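Side-chain contacts in C alpha-dehydrogenase (Sphingobium sp. SYK-6, PDB 4YAG), which serves as an NADH-binding short-chain dehydrogenase/reductase of the lignin beta-aryl ether cleavage pathway, probably oxidising an alcohol at the alpha carbon of its substrate: residues G13-G18 with Q39-E44; A22-A27 with E230-G235; T171-M176 with V243-Y248. All coordinates share one frame; numbering follows the deposited sequence.

Near the N terminus, contact 1 closes a short loop through strand 31-36, joining the glycine-rich turn at the start of helix 16-27 to helix 39-51. Contact 2 begins on the same first helix, before contact 1 has closed, and waits some two hundred residues for helix 231-244; the two contacts therefore cross along the chain, and they also touch, Pro-231 CB packing on Gly-16 O. Contact 3 starts on helix 156-177 inside the long loop of contact 2 and ends beyond it, so these two cross as well, sharing helix 231-244. Contacts 1 and 3 follow in series, on opposite sides of the chain's centre, with centres about 27 Å apart.

Contact 1 of 3, residues G13-G18 with Q39-E44; sequences GASGIG and QDHLDE. With NAI (1,4-dihydronicotinamide adenine dinucleotide), chain C.
Ser-15 and His-41 meet with no direct hydrogen bond, yet each donates one to the same dinucleotide, which joins their polar ends. Between the residues themselves the touch is CB of Ser-15 lying obliquely by the imidazole, 3.6 Å from ND1 of His-41. The serine OG, held anti to the backbone N (chi1 -176°), donates to NAI O2A of the adenosine-side phosphate at 2.7 Å and is also bonded to Arg-194. His-41 presents the edge of its ring to the adenosine ribose, and ND1 gives NAI O3B a fairly straight bond of 2.8 Å (162° at the hydrogen). Its NE2 is paired with Glu-197, which fixes the rotation of the ring. Behind this polar front, Ala-14 CB rests against the backbone of the second helix, 3.5 Å from His-41 O, while Leu-42 brings CD2 to 3.9 Å from Ala-14 CB.

The turn 13-18 belongs to the TGxxxGxG motif of the short-chain dehydrogenases, the pyrophosphate loop of their Rossmann fold. Ile-17 N reaches NAI O1N at 2.8 Å, so the second phosphate is gripped by backbone at the start of helix 16-27. Gly-16 passes beside that oxygen with positive phi, and a CB there would collide with it. Asp-36, at the end of strand 31-36, is a further partner of the dinucleotide. With ND1 donating to a ribose hydroxyl oxygen and NE2 facing a carboxylate, the imidazole is likely to be inclined toward the doubly protonated, cationic form.

Contact 2 of 3, residues A22-A27 with E230-G235; sequences AQRLLA and EPTEVG
Thr-232, in the first turn of helix 231-244, is the point where this helix begins to meet helix 16-27. Its CG2 stands beside the backbone N, anti to the carbonyl carbon, and with OG1 in the remaining position the methyl is the branch presented to Gln-23. It lies against the flat end of that side chain, 3.8 Å from Gln-23 CD, and the two side chains meet at a slant. This is a van der Waals touch of methyl on amide, with no hydrogen bond across it. The carbonyl of the same threonine borders the base of Arg-24: Thr-232 O is 3.6 Å from Arg-24 CG.

Both helices belong to the Rossmann fold. Helix 16-27 makes the crossover from strand 7-11 to strand 31-36, whereas helix 231-244 leads to strand 248-250 at the far edge of the parallel sheet. Their short segments run at 48° to each other, with the axes approaching to 8.5 Å, and the first helix turns its inner side, through Ala-22 and Leu-25, to the strands beneath.

One turn further on, Gly-235 and Arg-24 form the nearest pair of CA atoms, 5.5 Å apart. Arg-24 CG packs on the glycine's carbonyl carbon, Gly-235 C, at 3.9 Å. A CB at this glycine would point toward helix 16-27 and clash with Arg-24 CG. Beyond CG the arginine bends twice (chi2 -47°, chi3 -56°), carrying NE to a salt bridge with Asp-236, the next residue of the second helix. One face of its guanidinium is turned to Ala-27 CB, which sits off-centre, 3.3 Å above the plane.

Contact 3 of 3, residues T171-M176 with V243-Y248; sequences TIRDSM and VHNKLY
Arg-173 lays one face of its guanidinium over Leu-247, whose CB sits above the centre of the group, 3.8 Å from Arg-173 CZ. The contact lies at the rim of the Rossmann fold, where helix 156-177 faces the turn that leads from helix 231-244 into strand 248-250, the outermost strand at this end of the parallel sheet. The arginine spans the gap because its chain, with CG opposite the backbone N (chi1 -171°), is extended as far as NE. The leucine crosses it at an angle: CD2 approaches Arg-173 NH1 to 3.9 Å, while CD1 is near the arginine's CD and NE. The other side of Leu-247 is also used, CG lying over the ring face of Tyr-248.

Polar atoms meet at the guanidinium's edge. Asn-245, which leaves the helix with positive phi, has its carbonyl O in the guanidinium plane, 3.4 Å from Arg-173 NH2. Beside it a water accepts from Arg-173 NE at 2.8 Å and donates to Asn-245 OD1, so that side chain is linked indirectly.

An alanine at Arg-173 would remove the flat lid over Leu-247, and this water would probably lose the N-H that holds it, so that the link to Asn-245 OD1 would loosen as well. Elsewhere on the same helix the second subunit takes over: Asp-174 OD1 accepts a hydrogen bond from Ser-153 N of that neighbouring chain, and Ile-172 packs on its Phe-100. On the leucine side a second water accepts a hydrogen bond from Leu-247 N at 3.0 Å, and a weak bond from Arg-173 NH2 reaches the same oxygen at 3.2 Å.

Contact 1 of 3, residues G13-G18 with Q39-E44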
loop_
_atom_site.group_PDB
_atom_site.type_symbol
_atom_site.label_atom_id
_atom_site.label_comp_id
_atom_site.label_asym_id
_atom_site.label_seq_id
_atom_site.Cartn_x
_atom_site.Cartn_y
_atom_site.Cartn_z
ATOM N N GLY A 13 -15.876 -10.204 -11.495
ATOM C CA GLY A 13 -15.973 -10.933 -12.740
ATOM C C GLY A 13 -17.217 -10.656 -13.569
ATOM O O GLY A 13 -17.329 -11.131 -14.700
ATOM N N ALA A 14 -18.148 -9.884 -13.018
ATOM C CA ALA A 14 -19.431 -9.668 -13.686
ATOM C C ALA A 14 -19.556 -8.321 -14.395
ATOM O O ALA A 14 -20.643 -7.954 -14.871
ATOM C CB ALA A 14 -20.568 -9.843 -12.680
ATOM N N SER A 15 -18.457 -7.580 -14.482
ATOM C CA SER A 15 -18.460 -6.327 -15.209
ATOM C C SER A 15 -17.055 -6.007 -15.704
ATOM O O SER A 15 -16.067 -6.546 -15.193
ATOM C CB SER A 15 -18.936 -5.201 -14.290
ATOM O OG SER A 15 -19.039 -3.969 -14.980
ATOM N N GLY A 16 -16.975 -5.135 -16.707
ATOM C CA GLY A 16 -15.710 -4.484 -17.032
ATOM C C GLY A 16 -14.579 -5.454 -17.338
ATOM O O GLY A 16 -14.744 -6.432 -18.066
ATOM N N ILE A 17 -13.390 -5.127 -16.833
ATOM C CA ILE A 17 -12.195 -5.928 -17.080
ATOM C C ILE A 17 -12.368 -7.386 -16.663
ATOM O O ILE A 17 -12.022 -8.311 -17.407
ATOM C CB ILE A 17 -10.999 -5.294 -16.363
ATOM C CG1 ILE A 17 -10.688 -3.929 -17.002
ATOM C CG2 ILE A 17 -9.796 -6.213 -16.380
ATOM C CD1 ILE A 17 -9.587 -3.150 -16.283
ATOM N N GLY A 18 -12.906 -7.602 -15.469
ATOM C CA GLY A 18 -13.089 -8.959 -14.991
ATOM C C GLY A 18 -13.957 -9.765 -15.926
ATOM O O GLY A 18 -13.722 -10.945 -16.161
ATOM N N GLN A 39 -25.450 -7.841 -7.285
ATOM C CA GLN A 39 -26.314 -8.918 -7.748
ATOM C C GLN A 39 -26.791 -8.662 -9.165
ATOM O O GLN A 39 -26.902 -9.608 -9.954
ATOM C CB GLN A 39 -27.521 -9.106 -6.832
ATOM C CG GLN A 39 -28.332 -10.369 -7.182
ATOM C CD GLN A 39 -27.521 -11.641 -7.041
ATOM O OE1 GLN A 39 -27.068 -11.992 -5.950
ATOM N NE2 GLN A 39 -27.340 -12.358 -8.153
ATOM N N ASP A 40 -27.059 -7.406 -9.503
ATOM C CA ASP A 40 -27.544 -7.104 -10.851
ATOM C C ASP A 40 -26.473 -7.374 -11.919
ATOM O O ASP A 40 -26.793 -7.880 -13.007
ATOM C CB ASP A 40 -28.137 -5.691 -10.962
ATOM C CG ASP A 40 -27.173 -4.591 -10.556
ATOM O OD1 ASP A 40 -26.176 -4.858 -9.863
ATOM O OD2 ASP A 40 -27.436 -3.427 -10.920
ATOM N N HIS A 41 -25.216 -7.072 -11.601
ATOM C CA HIS A 41 -24.117 -7.421 -12.492
ATOM C C HIS A 41 -24.032 -8.942 -12.658
ATOM O O HIS A 41 -23.871 -9.437 -13.775
ATOM C CB HIS A 41 -22.769 -6.867 -11.990
ATOM C CG HIS A 41 -22.663 -5.383 -12.073
ATOM N ND1 HIS A 41 -21.493 -4.703 -11.734
ATOM C CD2 HIS A 41 -23.524 -4.421 -12.457
ATOM C CE1 HIS A 41 -21.653 -3.432 -11.919
ATOM N NE2 HIS A 41 -22.895 -3.206 -12.347
ATOM N N LEU A 42 -24.120 -9.684 -11.556
ATOM C CA LEU A 42 -24.050 -11.149 -11.624
ATOM C C LEU A 42 -25.181 -11.696 -12.487
ATOM O O LEU A 42 -24.960 -12.624 -13.277
ATOM C CB LEU A 42 -24.124 -11.783 -10.236
ATOM C CG LEU A 42 -22.895 -11.547 -9.352
ATOM C CD1 LEU A 42 -23.156 -11.961 -7.921
ATOM C CD2 LEU A 42 -21.687 -12.287 -9.869
ATOM N N ASP A 43 -26.384 -11.152 -12.334
ATOM C CA ASP A 43 -27.523 -11.638 -13.112
ATOM C C ASP A 43 -27.323 -11.384 -14.613
ATOM O O ASP A 43 -27.652 -12.234 -15.459
ATOM C CB ASP A 43 -28.821 -10.985 -12.643
ATOM C CG ASP A 43 -29.238 -11.421 -11.243
ATOM O OD1 ASP A 43 -28.721 -12.443 -10.735
ATOM O OD2 ASP A 43 -30.102 -10.729 -10.664
ATOM N N GLU A 44 -26.774 -10.222 -14.942
ATOM C CA GLU A 44 -26.506 -9.867 -16.330
ATOM C C GLU A 44 -25.447 -10.780 -16.925
ATOM O O GLU A 44 -25.567 -11.169 -18.087
ATOM C CB GLU A 44 -26.031 -8.416 -16.429
ATOM C CG GLU A 44 -27.113 -7.399 -16.144
ATOM C CD GLU A 44 -26.558 -6.022 -15.840
ATOM O OE1 GLU A 44 -25.324 -5.834 -15.915
ATOM O OE2 GLU A 44 -27.360 -5.132 -15.503
HETATM P PA NAI C . -16.209 -2.383 -13.069
HETATM O O1A NAI C . -16.919 -1.602 -11.999
HETATM O O2A NAI C . -16.876 -2.448 -14.428
HETATM O O5B NAI C . -15.932 -3.852 -12.578
HETATM C C5B NAI C . -15.593 -4.082 -11.242
HETATM C C4B NAI C . -16.554 -5.042 -10.662
HETATM O O4B NAI C . -16.027 -5.309 -9.322
HETATM C C3B NAI C . -17.940 -4.587 -10.533
HETATM O O3B NAI C . -18.878 -5.523 -11.102
HETATM C C2B NAI C . -18.132 -4.390 -9.110
HETATM O O2B NAI C . -19.484 -4.590 -8.671
HETATM C C1B NAI C . -17.178 -5.296 -8.471
HETATM N N9A NAI C . -16.818 -4.913 -7.131
HETATM C C8A NAI C . -16.549 -3.652 -6.643
HETATM N N7A NAI C . -16.306 -3.707 -5.326
HETATM C C5A NAI C . -16.395 -5.012 -4.916
HETATM C C6A NAI C . -16.256 -5.696 -3.708
HETATM N N6A NAI C . -16.015 -4.980 -2.527
HETATM N N1A NAI C . -16.416 -7.044 -3.665
HETATM C C2A NAI C . -16.712 -7.730 -4.794
HETATM N N3A NAI C . -16.860 -7.123 -5.981
HETATM C C4A NAI C . -16.717 -5.781 -6.069
HETATM O O3 NAI C . -14.811 -1.647 -13.202
HETATM P PN NAI C . -13.410 -2.135 -13.834
HETATM O O1N NAI C . -13.561 -3.354 -14.734
HETATM O O2N NAI C . -12.866 -0.915 -14.535
HETATM O O5D NAI C . -12.534 -2.502 -12.537
HETATM C C5D NAI C . -11.726 -3.680 -12.473
HETATM C C4D NAI C . -10.385 -3.340 -11.931
HETATM O O4D NAI C . -9.650 -2.585 -12.964
HETATM C C3D NAI C . -10.405 -2.495 -10.733
HETATM O O3D NAI C . -9.478 -3.030 -9.766
HETATM C C2D NAI C . -9.978 -1.172 -11.179
HETATM O O2D NAI C . -9.355 -0.442 -10.114
HETATM C C1D NAI C . -9.035 -1.450 -12.246
HETATM N N1N NAI C . -8.741 -0.464 -13.219
HETATM C C2N NAI C . -9.646 -0.025 -14.156
HETATM C C3N NAI C . -9.260 0.921 -15.092
HETATM C C7N NAI C . -10.220 1.413 -16.120
HETATM O O7N NAI C . -9.944 2.366 -16.880
HETATM N N7N NAI C . -11.472 0.675 -16.273
HETATM C C4N NAI C . -7.974 1.435 -15.116
HETATM C C5N NAI C . -7.061 0.942 -14.203
HETATM C C6N NAI C . -7.438 0.000 -13.280
#

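Contact 2 of 3, residues A22-A27 with E230-G235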
loop_
_atom_site.group_PDB
_atom_site.type_symbol
_atom_site.label_atom_id
_atom_site.label_comp_id
_atom_site.label_asym_id
_atom_site.label_seq_id
_atom_site.Cartn_x
_atom_site.Cartn_y
_atom_site.Cartn_z
ATOM N N ALA A 22 -13.096 -13.037 -17.979
ATOM C CA ALA A 22 -13.962 -14.198 -17.897
ATOM C C ALA A 22 -14.269 -14.758 -19.282
ATOM O O ALA A 22 -14.156 -15.959 -19.521
ATOM C CB ALA A 22 -15.242 -13.837 -17.197
ATOM N N GLN A 23 -14.671 -13.889 -20.201
ATOM C CA GLN A 23 -15.015 -14.330 -21.537
ATOM C C GLN A 23 -13.846 -15.019 -22.226
ATOM O O GLN A 23 -14.014 -16.035 -22.885
ATOM C CB GLN A 23 -15.459 -13.152 -22.396
ATOM C CG GLN A 23 -16.812 -12.584 -22.045
ATOM C CD GLN A 23 -17.022 -11.240 -22.710
ATOM O OE1 GLN A 23 -16.831 -10.176 -22.086
ATOM N NE2 GLN A 23 -17.346 -11.265 -23.972
ATOM N N ARG A 24 -12.659 -14.446 -22.101
ATOM C CA ARG A 24 -11.515 -15.029 -22.793
ATOM C C ARG A 24 -10.978 -16.285 -22.099
ATOM O O ARG A 24 -10.519 -17.202 -22.775
ATOM C CB ARG A 24 -10.426 -13.976 -23.015
ATOM C CG ARG A 24 -10.914 -12.759 -23.813
ATOM C CD ARG A 24 -11.712 -13.133 -25.058
ATOM N NE ARG A 24 -10.936 -14.006 -25.918
ATOM C CZ ARG A 24 -11.440 -14.840 -26.824
ATOM N NH1 ARG A 24 -12.752 -14.942 -27.017
ATOM N NH2 ARG A 24 -10.613 -15.590 -27.538
ATOM N N LEU A 25 -11.047 -16.358 -20.775
ATOM C CA LEU A 25 -10.693 -17.609 -20.115
ATOM C C LEU A 25 -11.660 -18.744 -20.501
ATOM O O LEU A 25 -11.213 -19.850 -20.778
ATOM C CB LEU A 25 -10.605 -17.439 -18.595
ATOM C CG LEU A 25 -9.460 -16.563 -18.084
ATOM C CD1 LEU A 25 -9.498 -16.457 -16.562
ATOM C CD2 LEU A 25 -8.099 -17.111 -18.535
ATOM N N LEU A 26 -12.968 -18.472 -20.521
ATOM C CA LEU A 26 -13.939 -19.462 -20.955
ATOM C C LEU A 26 -13.626 -19.911 -22.386
ATOM O O LEU A 26 -13.675 -21.115 -22.709
ATOM C CB LEU A 26 -15.364 -18.897 -20.874
ATOM C CG LEU A 26 -16.469 -19.903 -21.219
ATOM C CD1 LEU A 26 -16.820 -20.715 -19.998
ATOM C CD2 LEU A 26 -17.694 -19.189 -21.747
ATOM N N ALA A 27 -13.338 -18.946 -23.264
ATOM C CA ALA A 27 -13.007 -19.249 -24.654
ATOM C C ALA A 27 -11.809 -20.177 -24.768
ATOM O O ALA A 27 -11.719 -20.980 -25.701
ATOM C CB ALA A 27 -12.749 -17.968 -25.446
ATOM N N GLU A 230 -11.407 -2.184 -25.118
ATOM C CA GLU A 230 -12.430 -3.166 -24.798
ATOM C C GLU A 230 -11.911 -4.143 -23.770
ATOM O O GLU A 230 -10.772 -4.590 -23.864
ATOM C CB GLU A 230 -12.793 -3.949 -26.048
ATOM C CG GLU A 230 -13.574 -3.161 -27.069
ATOM C CD GLU A 230 -14.969 -2.821 -26.580
ATOM O OE1 GLU A 230 -15.460 -3.484 -25.631
ATOM O OE2 GLU A 230 -15.565 -1.883 -27.136
ATOM N N PRO A 231 -12.743 -4.502 -22.784
ATOM C CA PRO A 231 -12.330 -5.525 -21.826
ATOM C C PRO A 231 -11.848 -6.835 -22.459
ATOM O O PRO A 231 -10.942 -7.448 -21.887
ATOM C CB PRO A 231 -13.591 -5.728 -20.984
ATOM C CG PRO A 231 -14.242 -4.401 -21.000
ATOM C CD PRO A 231 -13.985 -3.823 -22.362
ATOM N N THR A 232 -12.387 -7.265 -23.594
ATOM C CA THR A 232 -11.935 -8.549 -24.152
ATOM C C THR A 232 -10.485 -8.460 -24.661
ATOM O O THR A 232 -9.767 -9.462 -24.662
ATOM C CB THR A 232 -12.843 -9.074 -25.253
ATOM O OG1 THR A 232 -13.082 -8.044 -26.211
ATOM C CG2 THR A 232 -14.188 -9.527 -24.663
ATOM N N GLU A 233 -10.062 -7.274 -25.086
ATOM C CA GLU A 233 -8.667 -7.084 -25.474
ATOM C C GLU A 233 -7.751 -7.271 -24.271
ATOM O O GLU A 233 -6.714 -7.927 -24.367
ATOM C CB GLU A 233 -8.427 -5.718 -26.107
ATOM C CG GLU A 233 -6.967 -5.578 -26.566
ATOM C CD GLU A 233 -6.667 -4.374 -27.448
ATOM O OE1 GLU A 233 -7.563 -3.531 -27.707
ATOM O OE2 GLU A 233 -5.497 -4.289 -27.888
ATOM N N VAL A 234 -8.157 -6.744 -23.120
ATOM C CA VAL A 234 -7.409 -6.960 -21.890
ATOM C C VAL A 234 -7.450 -8.455 -21.530
ATOM O O VAL A 234 -6.456 -9.042 -21.086
ATOM C CB VAL A 234 -7.954 -6.112 -20.726
ATOM C CG1 VAL A 234 -7.113 -6.307 -19.491
ATOM C CG2 VAL A 234 -7.979 -4.631 -21.104
ATOM N N GLY A 235 -8.604 -9.085 -21.733
ATOM C CA GLY A 235 -8.731 -10.500 -21.453
ATOM C C GLY A 235 -7.706 -11.323 -22.213
ATOM O O GLY A 235 -7.117 -12.252 -21.650
#

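Contact 3 of 3, residues T171-M176 with V243-Y248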
loop_
_atom_site.group_PDB
_atom_site.type_symbol
_atom_site.label_atom_id
_atom_site.label_comp_id
_atom_site.label_asym_id
_atom_site.label_seq_id
_atom_site.Cartn_x
_atom_site.Cartn_y
_atom_site.Cartn_z
ATOM N N THR A 171 6.473 -9.376 -4.796
ATOM C CA THR A 171 7.075 -10.029 -3.648
ATOM C C THR A 171 6.591 -11.449 -3.454
ATOM O O THR A 171 7.367 -12.296 -3.000
ATOM C CB THR A 171 6.859 -9.214 -2.354
ATOM O OG1 THR A 171 5.460 -9.194 -1.997
ATOM C CG2 THR A 171 7.402 -7.811 -2.540
ATOM N N ILE A 172 5.336 -11.740 -3.787
ATOM C CA ILE A 172 4.836 -13.098 -3.575
ATOM C C ILE A 172 5.341 -14.088 -4.622
ATOM O O ILE A 172 5.181 -15.290 -4.439
ATOM C CB ILE A 172 3.286 -13.185 -3.526
ATOM C CG1 ILE A 172 2.674 -12.844 -4.882
ATOM C CG2 ILE A 172 2.731 -12.298 -2.404
ATOM C CD1 ILE A 172 1.161 -12.988 -4.923
ATOM N N ARG A 173 5.961 -13.608 -5.701
ATOM C CA ARG A 173 6.291 -14.470 -6.826
ATOM C C ARG A 173 7.100 -15.697 -6.401
ATOM O O ARG A 173 6.804 -16.834 -6.779
ATOM C CB ARG A 173 7.031 -13.692 -7.926
ATOM C CG ARG A 173 7.219 -14.463 -9.217
ATOM C CD ARG A 173 7.940 -13.623 -10.258
ATOM N NE ARG A 173 7.562 -14.052 -11.591
ATOM C CZ ARG A 173 8.199 -13.750 -12.714
ATOM N NH1 ARG A 173 9.319 -13.022 -12.694
ATOM N NH2 ARG A 173 7.713 -14.213 -13.856
ATOM N N ASP A 174 8.161 -15.487 -5.632
ATOM C CA ASP A 174 9.025 -16.617 -5.328
ATOM C C ASP A 174 8.327 -17.640 -4.428
ATOM O O ASP A 174 8.537 -18.843 -4.572
ATOM C CB ASP A 174 10.368 -16.179 -4.726
ATOM C CG ASP A 174 10.230 -15.585 -3.341
ATOM O OD1 ASP A 174 10.053 -14.363 -3.249
ATOM O OD2 ASP A 174 10.325 -16.332 -2.337
ATOM N N SER A 175 7.494 -17.165 -3.507
ATOM C CA SER A 175 6.756 -18.100 -2.650
ATOM C C SER A 175 5.782 -18.929 -3.475
ATOM O O SER A 175 5.684 -20.158 -3.310
ATOM C CB SER A 175 5.984 -17.371 -1.552
ATOM O OG SER A 175 5.281 -18.312 -0.747
ATOM N N MET A 176 5.037 -18.269 -4.356
ATOM C CA MET A 176 4.045 -18.990 -5.153
ATOM C C MET A 176 4.718 -19.979 -6.093
ATOM O O MET A 176 4.209 -21.077 -6.338
ATOM C CB MET A 176 3.180 -18.005 -5.933
ATOM C CG MET A 176 2.352 -17.096 -5.031
ATOM S SD MET A 176 1.214 -18.050 -3.970
ATOM C CE MET A 176 0.841 -16.836 -2.711
ATOM N N VAL A 243 -0.572 -18.114 -19.753
ATOM C CA VAL A 243 0.098 -19.143 -20.530
ATOM C C VAL A 243 1.616 -19.027 -20.419
ATOM O O VAL A 243 2.315 -20.040 -20.323
ATOM C CB VAL A 243 -0.339 -19.092 -22.015
ATOM C CG1 VAL A 243 0.500 -20.015 -22.866
ATOM C CG2 VAL A 243 -1.811 -19.493 -22.133
ATOM N N HIS A 244 2.111 -17.797 -20.481
ATOM C CA HIS A 244 3.561 -17.567 -20.540
ATOM C C HIS A 244 4.179 -17.104 -19.236
ATOM O O HIS A 244 5.383 -16.811 -19.188
ATOM C CB HIS A 244 3.860 -16.570 -21.651
ATOM C CG HIS A 244 3.537 -17.121 -22.998
ATOM N ND1 HIS A 244 4.276 -18.112 -23.585
ATOM C CD2 HIS A 244 2.511 -16.848 -23.839
ATOM C CE1 HIS A 244 3.714 -18.441 -24.743
ATOM N NE2 HIS A 244 2.653 -17.686 -24.918
ATOM N N ASN A 245 3.383 -17.070 -18.175
ATOM C CA ASN A 245 3.846 -16.685 -16.852
ATOM C C ASN A 245 4.569 -15.341 -16.833
ATOM O O ASN A 245 5.717 -15.222 -16.392
ATOM C CB ASN A 245 4.737 -17.758 -16.221
ATOM C CG ASN A 245 4.921 -17.544 -14.738
ATOM O OD1 ASN A 245 4.129 -16.873 -14.100
ATOM N ND2 ASN A 245 6.015 -18.080 -14.187
ATOM N N LYS A 246 3.879 -14.321 -17.326
ATOM C CA LYS A 246 4.435 -12.985 -17.401
ATOM C C LYS A 246 4.135 -12.190 -16.146
ATOM O O LYS A 246 2.972 -12.017 -15.782
ATOM C CB LYS A 246 3.816 -12.240 -18.573
ATOM C CG LYS A 246 4.059 -12.835 -19.916
ATOM C CD LYS A 246 3.245 -11.989 -20.898
ATOM C CE LYS A 246 3.496 -12.292 -22.309
ATOM N NZ LYS A 246 2.768 -11.272 -23.101
ATOM N N LEU A 247 5.150 -11.625 -15.507
ATOM C CA LEU A 247 4.922 -10.893 -14.271
ATOM C C LEU A 247 4.127 -9.593 -14.442
ATOM O O LEU A 247 3.255 -9.282 -13.627
ATOM C CB LEU A 247 6.254 -10.595 -13.585
ATOM C CG LEU A 247 6.227 -9.803 -12.289
ATOM C CD1 LEU A 247 5.362 -10.507 -11.238
ATOM C CD2 LEU A 247 7.651 -9.604 -11.804
ATOM N N TYR A 248 4.445 -8.852 -15.497
ATOM C CA TYR A 248 3.843 -7.555 -15.723
ATOM C C TYR A 248 3.072 -7.500 -17.020
ATOM O O TYR A 248 3.564 -7.927 -18.071
ATOM C CB TYR A 248 4.929 -6.485 -15.811
ATOM C CG TYR A 248 5.819 -6.336 -14.608
ATOM C CD1 TYR A 248 5.307 -6.065 -13.348
ATOM C CD2 TYR A 248 7.194 -6.398 -14.752
ATOM C CE1 TYR A 248 6.128 -5.892 -12.271
ATOM C CE2 TYR A 248 8.023 -6.236 -13.687
ATOM C CZ TYR A 248 7.502 -5.961 -12.451
ATOM O OH TYR A 248 8.362 -5.779 -11.390
HETATM O O HOH W 1 5.079 -14.969 -12.557
HETATM O O HOH W 2 7.929 -12.230 -16.326
#